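Local coordinates for protein glucose-6-phosphate 1-dehydrogenase (PDB 7E6I) that catalyses the NADP(+)-dependent oxidation of D-glucose 6-phosphate to 6-phospho-D-glucono-1,5-lactone, probably the rate-limiting first step of the oxidative pentose phosphate pathway, at residues T3-N8 against I146-V151. Numbering follows the deposited sequence.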
loop_
_atom_site.group_PDB
_atom_site.type_symbol
_atom_site.label_atom_id
_atom_site.label_comp_id
_atom_site.label_asym_id
_atom_site.label_seq_id
_atom_site.Cartn_x
_atom_site.Cartn_y
_atom_site.Cartn_z
ATOM N N THR A 3 -18.880 -14.801 -4.627
ATOM C CA THR A 3 -19.416 -14.709 -5.975
ATOM C C THR A 3 -18.565 -13.791 -6.839
ATOM O O THR A 3 -18.242 -12.666 -6.440
ATOM C CB THR A 3 -20.852 -14.206 -5.914
ATOM O OG1 THR A 3 -21.580 -14.975 -4.944
ATOM C CG2 THR A 3 -21.513 -14.324 -7.280
ATOM N N GLN A 4 -18.204 -14.260 -8.031
ATOM C CA GLN A 4 -17.417 -13.447 -8.946
ATOM C C GLN A 4 -18.325 -12.585 -9.819
ATOM O O GLN A 4 -19.424 -12.990 -10.199
ATOM C CB GLN A 4 -16.522 -14.324 -9.810
ATOM C CG GLN A 4 -15.510 -15.134 -8.983
ATOM C CD GLN A 4 -14.529 -15.902 -9.854
ATOM O OE1 GLN A 4 -14.654 -15.916 -11.084
ATOM N NE2 GLN A 4 -13.557 -16.551 -9.224
ATOM N N PHE A 5 -17.862 -11.369 -10.096
ATOM C CA PHE A 5 -18.582 -10.384 -10.894
ATOM C C PHE A 5 -18.033 -10.458 -12.314
ATOM O O PHE A 5 -16.849 -10.172 -12.536
ATOM C CB PHE A 5 -18.391 -8.964 -10.346
ATOM C CG PHE A 5 -19.157 -8.658 -9.073
ATOM C CD1 PHE A 5 -19.802 -9.655 -8.355
ATOM C CD2 PHE A 5 -19.204 -7.342 -8.584
ATOM C CE1 PHE A 5 -20.483 -9.356 -7.171
ATOM C CE2 PHE A 5 -19.887 -7.020 -7.399
ATOM C CZ PHE A 5 -20.526 -8.030 -6.691
ATOM N N ASP A 6 -18.888 -10.828 -13.270
ATOM C CA ASP A 6 -18.474 -10.955 -14.665
ATOM C C ASP A 6 -19.400 -10.157 -15.576
ATOM O O ASP A 6 -19.067 -9.039 -15.972
ATOM C CB ASP A 6 -18.442 -12.429 -15.082
ATOM C CG ASP A 6 -17.530 -12.695 -16.284
ATOM O OD1 ASP A 6 -16.938 -11.736 -16.835
ATOM O OD2 ASP A 6 -17.410 -13.881 -16.680
ATOM N N GLU A 7 -20.572 -10.702 -15.887
ATOM C CA GLU A 7 -21.479 -10.105 -16.867
ATOM C C GLU A 7 -22.443 -9.128 -16.206
ATOM O O GLU A 7 -22.946 -9.376 -15.107
ATOM C CB GLU A 7 -22.280 -11.182 -17.605
ATOM C CG GLU A 7 -21.548 -12.508 -17.823
ATOM C CD GLU A 7 -21.502 -13.408 -16.567
ATOM O OE1 GLU A 7 -22.399 -13.289 -15.697
ATOM O OE2 GLU A 7 -20.562 -14.236 -16.449
ATOM N N ASN A 8 -22.688 -8.009 -16.887
ATOM C CA ASN A 8 -23.712 -7.038 -16.489
ATOM C C ASN A 8 -23.455 -6.459 -15.100
ATOM O O ASN A 8 -24.383 -6.020 -14.413
ATOM C CB ASN A 8 -25.111 -7.656 -16.572
ATOM C CG ASN A 8 -25.337 -8.383 -17.879
ATOM O OD1 ASN A 8 -24.943 -7.897 -18.941
ATOM N ND2 ASN A 8 -25.932 -9.568 -17.805
ATOM N N ILE A 146 -25.770 -8.483 -4.759
ATOM C CA ILE A 146 -24.582 -8.287 -3.937
ATOM C C ILE A 146 -23.915 -6.979 -4.352
ATOM O O ILE A 146 -23.739 -6.712 -5.548
ATOM C CB ILE A 146 -23.622 -9.496 -4.027
ATOM C CG1 ILE A 146 -22.173 -9.091 -3.741
ATOM C CG2 ILE A 146 -23.781 -10.248 -5.346
ATOM C CD1 ILE A 146 -21.873 -8.917 -2.236
ATOM N N GLN A 147 -23.592 -6.145 -3.367
ATOM C CA GLN A 147 -22.899 -4.883 -3.591
ATOM C C GLN A 147 -21.607 -4.850 -2.783
ATOM O O GLN A 147 -21.553 -5.349 -1.652
ATOM C CB GLN A 147 -23.768 -3.670 -3.213
ATOM C CG GLN A 147 -24.501 -3.840 -1.907
ATOM C CD GLN A 147 -25.946 -4.287 -2.129
ATOM O OE1 GLN A 147 -26.658 -3.715 -2.952
ATOM N NE2 GLN A 147 -26.369 -5.330 -1.414
ATOM N N ARG A 148 -20.574 -4.255 -3.369
ATOM C CA ARG A 148 -19.273 -4.110 -2.740
ATOM C C ARG A 148 -18.822 -2.665 -2.885
ATOM O O ARG A 148 -18.976 -2.066 -3.953
ATOM C CB ARG A 148 -18.248 -5.053 -3.381
ATOM C CG ARG A 148 -18.513 -6.523 -3.113
ATOM C CD ARG A 148 -17.641 -7.431 -3.974
ATOM N NE ARG A 148 -18.029 -8.830 -3.824
ATOM C CZ ARG A 148 -17.869 -9.761 -4.761
ATOM N NH1 ARG A 148 -17.321 -9.454 -5.934
ATOM N NH2 ARG A 148 -18.262 -11.006 -4.518
ATOM N N VAL A 149 -18.272 -2.089 -1.823
ATOM C CA VAL A 149 -17.769 -0.725 -1.903
ATOM C C VAL A 149 -16.276 -0.725 -1.585
ATOM O O VAL A 149 -15.831 -1.374 -0.634
ATOM C CB VAL A 149 -18.562 0.250 -1.005
ATOM C CG1 VAL A 149 -19.480 -0.488 -0.032
ATOM C CG2 VAL A 149 -17.636 1.230 -0.291
ATOM N N ILE A 150 -15.510 -0.025 -2.416
ATOM C CA ILE A 150 -14.082 0.167 -2.231
ATOM C C ILE A 150 -13.857 1.551 -1.643
ATOM O O ILE A 150 -14.358 2.549 -2.177
ATOM C CB ILE A 150 -13.327 0.019 -3.561
ATOM C CG1 ILE A 150 -13.408 -1.411 -4.077
ATOM C CG2 ILE A 150 -11.885 0.432 -3.396
ATOM C CD1 ILE A 150 -13.098 -1.512 -5.550
ATOM N N VAL A 151 -13.106 1.614 -0.545
ATOM C CA VAL A 151 -12.575 2.865 -0.033
ATOM C C VAL A 151 -11.078 2.700 0.161
ATOM O O VAL A 151 -10.565 1.596 0.368
ATOM C CB VAL A 151 -13.242 3.321 1.283
ATOM C CG1 VAL A 151 -14.497 4.123 0.976
ATOM C CG2 VAL A 151 -13.552 2.136 2.174
#
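Arg148 NH2 donates a hydrogen bond to the backbone carbonyl Thr3 O at 2.5 Å. The bond is nearly straight, 167° at the hydrogen. It lies in the carbonyl plane and close to the plane of the guanidinium. Arg148 sits on strand 146-152 of the parallel, Rossmann-type sheet of the coenzyme domain. Residues 3-8 form the irregular N-terminal lead into strand 10-14 of the same sheet. Strand 117-122 lies between strands 10-14 and 146-152 in the sheet. The contact joins the Thr3 carbonyl and the Phe5 ring to the side chains of Ile146 and Arg148.

The guanidinium of Arg148 also lies flat on one face of the Phe5 ring, with planes 10° apart and centres 4.0 Å apart, a parallel cation-pi stack. Arg148 NH1 stands over the middle of the ring and comes 3.4 Å from CE1 of Phe5. The Arg148 chain is extended from CG to NE, which carries the charged group from the strand out to the ring. NH1 also makes a weak hydrogen bond to Leu423 O, at the end of helix 414-423. The Phe5 backbone also hydrogen-bonds to Leu423, and the Phe5 ring stacks with His117 of strand 117-122. The N-terminal arm is thus tied both to the sheet and to that helix.

A leucine in place of Arg148 has no N-H for Thr3 O and no cation for the Phe5 face, and the N-terminal arm would probably be held less firmly against the strand.

Ile146 meets the same ring at its rim. With CG1 anti to the backbone N (chi1 154°), Ile146 points that branch at the ring edge, where Ile146 CG1 lies in the ring plane 3.5 Å from Phe5 CZ. Ile146 CG2 stays a little farther off, 3.9 Å from Phe5 CE1.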